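Local structure of ATP phosphoribosyltransferase regulatory subunit (Bacillus halodurans, 3OD1) at residues S159-G169 against Y278-N288. The protein is probably required for the first step of histidine biosynthesis, as the regulatory partner of ATP phosphoribosyltransferase, and may allow its feedback regulation by histidine. Residues are numbered along the deposited sequence; the frame is centred on the assembly and turned at random.
Sequences SEFKVAIGHVG and YTGVVFEGYGN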
loop_
_atom_site.group_PDB
_atom_site.type_symbol
_atom_site.label_atom_id
_atom_site.label_comp_id
_atom_site.label_asym_id
_atom_site.label_seq_id
_atom_site.Cartn_x
_atom_site.Cartn_y
_atom_site.Cartn_z
ATOM N N SER B 159 2.815 10.227 -23.094
ATOM C CA SER B 159 2.520 10.765 -24.414
ATOM C C SER B 159 3.209 9.915 -25.484
ATOM O O SER B 159 4.234 9.290 -25.224
ATOM C CB SER B 159 3.047 12.207 -24.492
ATOM O OG SER B 159 2.149 13.075 -25.160
ATOM N N GLU B 160 2.641 9.886 -26.684
ATOM C CA GLU B 160 3.311 9.283 -27.835
ATOM C C GLU B 160 3.556 7.778 -27.699
ATOM O O GLU B 160 4.380 7.222 -28.433
ATOM C CB GLU B 160 4.655 9.979 -28.081
ATOM C CG GLU B 160 4.622 11.490 -27.951
ATOM C CD GLU B 160 4.601 12.189 -29.291
ATOM O OE1 GLU B 160 4.043 11.622 -30.253
ATOM O OE2 GLU B 160 5.144 13.310 -29.381
ATOM N N PHE B 161 2.859 7.126 -26.767
ATOM C CA PHE B 161 3.051 5.701 -26.518
ATOM C C PHE B 161 2.203 4.851 -27.450
ATOM O O PHE B 161 1.355 5.370 -28.178
ATOM C CB PHE B 161 2.720 5.355 -25.066
ATOM C CG PHE B 161 1.313 5.666 -24.675
ATOM C CD1 PHE B 161 0.334 4.675 -24.696
ATOM C CD2 PHE B 161 0.963 6.945 -24.268
ATOM C CE1 PHE B 161 -0.970 4.955 -24.311
ATOM C CE2 PHE B 161 -0.340 7.238 -23.891
ATOM C CZ PHE B 161 -1.310 6.243 -23.917
ATOM N N LYS B 162 2.435 3.539 -27.412
ATOM C CA LYS B 162 1.753 2.605 -28.288
ATOM C C LYS B 162 1.321 1.371 -27.512
ATOM O O LYS B 162 2.047 0.883 -26.651
ATOM C CB LYS B 162 2.667 2.178 -29.438
ATOM C CG LYS B 162 2.324 2.783 -30.800
ATOM C CD LYS B 162 2.883 4.194 -30.961
ATOM C CE LYS B 162 3.366 4.452 -32.391
ATOM N NZ LYS B 162 4.497 3.555 -32.811
ATOM N N VAL B 163 0.130 0.880 -27.831
ATOM C CA VAL B 163 -0.357 -0.383 -27.298
ATOM C C VAL B 163 -0.424 -1.373 -28.452
ATOM O O VAL B 163 -1.129 -1.153 -29.439
ATOM C CB VAL B 163 -1.734 -0.213 -26.665
ATOM C CG1 VAL B 163 -2.263 -1.559 -26.133
ATOM C CG2 VAL B 163 -1.649 0.825 -25.557
ATOM N N ALA B 164 0.356 -2.436 -28.347
ATOM C CA ALA B 164 0.411 -3.439 -29.400
ATOM C C ALA B 164 -0.566 -4.555 -29.042
ATOM O O ALA B 164 -0.621 -5.002 -27.893
ATOM C CB ALA B 164 1.820 -3.979 -29.531
ATOM N N ILE B 165 -1.347 -4.991 -30.026
ATOM C CA ILE B 165 -2.414 -5.953 -29.790
ATOM C C ILE B 165 -2.158 -7.217 -30.578
ATOM O O ILE B 165 -1.981 -7.151 -31.793
ATOM C CB ILE B 165 -3.767 -5.369 -30.234
ATOM C CG1 ILE B 165 -4.036 -4.066 -29.480
ATOM C CG2 ILE B 165 -4.890 -6.400 -30.049
ATOM C CD1 ILE B 165 -5.306 -3.377 -29.879
ATOM N N GLY B 166 -2.136 -8.359 -29.886
ATOM C CA GLY B 166 -2.046 -9.661 -30.529
ATOM C C GLY B 166 -3.263 -10.534 -30.254
ATOM O O GLY B 166 -4.240 -10.094 -29.641
ATOM N N HIS B 167 -3.224 -11.783 -30.696
ATOM C CA HIS B 167 -4.342 -12.664 -30.408
ATOM C C HIS B 167 -3.904 -14.122 -30.278
ATOM O O HIS B 167 -3.404 -14.714 -31.229
ATOM C CB HIS B 167 -5.427 -12.515 -31.480
ATOM C CG HIS B 167 -6.754 -13.066 -31.065
ATOM N ND1 HIS B 167 -6.902 -14.340 -30.562
ATOM C CD2 HIS B 167 -7.992 -12.518 -31.075
ATOM C CE1 HIS B 167 -8.175 -14.555 -30.279
ATOM N NE2 HIS B 167 -8.856 -13.462 -30.574
ATOM N N VAL B 168 -4.097 -14.690 -29.093
ATOM C CA VAL B 168 -3.745 -16.082 -28.840
ATOM C C VAL B 168 -4.440 -17.028 -29.820
ATOM O O VAL B 168 -3.862 -18.035 -30.233
ATOM C CB VAL B 168 -4.107 -16.501 -27.399
ATOM C CG1 VAL B 168 -4.067 -18.024 -27.245
ATOM C CG2 VAL B 168 -3.173 -15.843 -26.418
ATOM N N GLY B 169 -5.679 -16.703 -30.181
ATOM C CA GLY B 169 -6.463 -17.560 -31.051
ATOM C C GLY B 169 -5.878 -17.586 -32.452
ATOM O O GLY B 169 -5.793 -18.645 -33.089
ATOM N N TYR B 278 -3.255 -16.854 -21.167
ATOM C CA TYR B 278 -4.171 -16.021 -21.946
ATOM C C TYR B 278 -4.835 -16.838 -23.040
ATOM O O TYR B 278 -4.209 -17.716 -23.635
ATOM C CB TYR B 278 -3.449 -14.814 -22.543
ATOM C CG TYR B 278 -2.855 -13.897 -21.505
ATOM C CD1 TYR B 278 -3.627 -12.928 -20.885
ATOM C CD2 TYR B 278 -1.510 -14.003 -21.147
ATOM C CE1 TYR B 278 -3.072 -12.080 -19.916
ATOM C CE2 TYR B 278 -0.949 -13.167 -20.194
ATOM C CZ TYR B 278 -1.729 -12.211 -19.583
ATOM O OH TYR B 278 -1.151 -11.389 -18.637
ATOM N N THR B 279 -6.098 -16.524 -23.309
ATOM C CA THR B 279 -6.930 -17.322 -24.202
ATOM C C THR B 279 -7.311 -16.599 -25.499
ATOM O O THR B 279 -7.837 -17.203 -26.431
ATOM C CB THR B 279 -8.225 -17.746 -23.478
ATOM O OG1 THR B 279 -8.900 -16.581 -22.976
ATOM C CG2 THR B 279 -7.890 -18.660 -22.311
ATOM N N GLY B 280 -7.061 -15.303 -25.565
ATOM C CA GLY B 280 -7.540 -14.539 -26.703
ATOM C C GLY B 280 -6.761 -13.277 -26.980
ATOM O O GLY B 280 -5.545 -13.319 -27.141
ATOM N N VAL B 281 -7.475 -12.160 -27.067
ATOM C CA VAL B 281 -6.853 -10.852 -27.235
ATOM C C VAL B 281 -5.807 -10.637 -26.156
ATOM O O VAL B 281 -6.077 -10.866 -24.981
ATOM C CB VAL B 281 -7.893 -9.734 -27.131
ATOM C CG1 VAL B 281 -7.226 -8.369 -27.231
ATOM C CG2 VAL B 281 -8.960 -9.901 -28.202
ATOM N N VAL B 282 -4.613 -10.221 -26.573
ATOM C CA VAL B 282 -3.536 -9.848 -25.660
ATOM C C VAL B 282 -2.944 -8.524 -26.125
ATOM O O VAL B 282 -3.012 -8.191 -27.311
ATOM C CB VAL B 282 -2.414 -10.923 -25.591
ATOM C CG1 VAL B 282 -2.902 -12.138 -24.837
ATOM C CG2 VAL B 282 -1.934 -11.317 -27.000
ATOM N N PHE B 283 -2.388 -7.765 -25.184
ATOM C CA PHE B 283 -1.803 -6.473 -25.503
ATOM C C PHE B 283 -0.710 -6.071 -24.523
ATOM O O PHE B 283 -0.647 -6.569 -23.397
ATOM C CB PHE B 283 -2.870 -5.376 -25.591
ATOM C CG PHE B 283 -3.745 -5.266 -24.375
ATOM C CD1 PHE B 283 -3.406 -4.415 -23.334
ATOM C CD2 PHE B 283 -4.927 -5.993 -24.283
ATOM C CE1 PHE B 283 -4.216 -4.301 -22.207
ATOM C CE2 PHE B 283 -5.744 -5.882 -23.153
ATOM C CZ PHE B 283 -5.381 -5.044 -22.116
ATOM N N GLU B 284 0.154 -5.169 -24.969
ATOM C CA GLU B 284 1.151 -4.590 -24.085
ATOM C C GLU B 284 1.462 -3.171 -24.509
ATOM O O GLU B 284 1.390 -2.842 -25.697
ATOM C CB GLU B 284 2.412 -5.452 -24.043
ATOM C CG GLU B 284 3.116 -5.560 -25.360
ATOM C CD GLU B 284 4.330 -6.465 -25.287
ATOM O OE1 GLU B 284 4.496 -7.180 -24.270
ATOM O OE2 GLU B 284 5.113 -6.450 -26.252
ATOM N N GLY B 285 1.794 -2.326 -23.534
ATOM C CA GLY B 285 2.020 -0.921 -23.795
ATOM C C GLY B 285 3.480 -0.564 -23.643
ATOM O O GLY B 285 4.159 -1.086 -22.756
ATOM N N TYR B 286 3.952 0.321 -24.519
ATOM C CA TYR B 286 5.333 0.803 -24.524
ATOM C C TYR B 286 5.325 2.326 -24.549
ATOM O O TYR B 286 4.530 2.928 -25.264
ATOM C CB TYR B 286 6.068 0.316 -25.783
ATOM C CG TYR B 286 6.358 -1.175 -25.799
ATOM C CD1 TYR B 286 7.525 -1.674 -25.226
ATOM C CD2 TYR B 286 5.476 -2.074 -26.393
ATOM C CE1 TYR B 286 7.797 -3.020 -25.221
ATOM C CE2 TYR B 286 5.743 -3.438 -26.397
ATOM C CZ TYR B 286 6.913 -3.902 -25.809
ATOM O OH TYR B 286 7.223 -5.246 -25.791
ATOM N N GLY B 287 6.218 2.949 -23.789
ATOM C CA GLY B 287 6.439 4.376 -23.943
ATOM C C GLY B 287 7.099 4.660 -25.287
ATOM O O GLY B 287 7.502 3.729 -25.985
ATOM N N ASN B 288 7.237 5.940 -25.636
ATOM C CA ASN B 288 7.826 6.337 -26.913
ATOM C C ASN B 288 9.314 6.019 -27.054
ATOM O O ASN B 288 9.872 6.126 -28.140
ATOM C CB ASN B 288 7.576 7.828 -27.196
ATOM C CG ASN B 288 8.225 8.748 -26.164
ATOM O OD1 ASN B 288 9.003 8.309 -25.313
ATOM N ND2 ASN B 288 7.905 10.037 -26.244
#
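H167 has its CG anti to the backbone N (chi1 -163°), which carries the imidazole over the G280-V281 peptide: G280 C and V281 N lie under one face, and CE1 comes within 3.6 Å of G280 CA. The ring is fixed at two points, since ND1 accepts in the ring plane from G169 N (2.7 Å), an N-cap bond at the start of helix 168-179, while NE2 is hydrogen-bonded to E248. A leucine in place of H167 would probably leave the G169 amide and the E248 carboxylate without these partners and lose the flat cover over the G280-V281 peptide. The next residue, V168, donates its N to G280 O (2.8 Å) from above the carbonyl plane, and its CG2 touches Y278 CB and V282 CG1. From there strands 162-167 and 281-286 run antiparallel, their axes 4.5 Å apart at closest approach. Three hydrogen-bonded pairs, K162-Y286, A164-E284 and G166-V282, each contribute two N-H...O bonds, the shortest from G166 N to V282 O at 2.7 Å. On the face of V163, I165, V281 and F283 the contacts run diagonally between the non-hydrogen-bonded pairs V163-G285, I165-F283 and H167-V281: V163 CG1 lies 3.9 Å from F283 CB, and I165 CG2 meets V281 CG1; helices 139-155 and 240-258 cover this face. Past the strands, N288 CB packs against E160 CB at 3.7 Å. With the parallel neighbour 265-268 beyond strand 162-167, the pair belongs to the mixed, mainly antiparallel sheet that this regulatory subunit shares with the catalytic domain of histidyl-tRNA synthetase, the fold characteristic of class II synthetases.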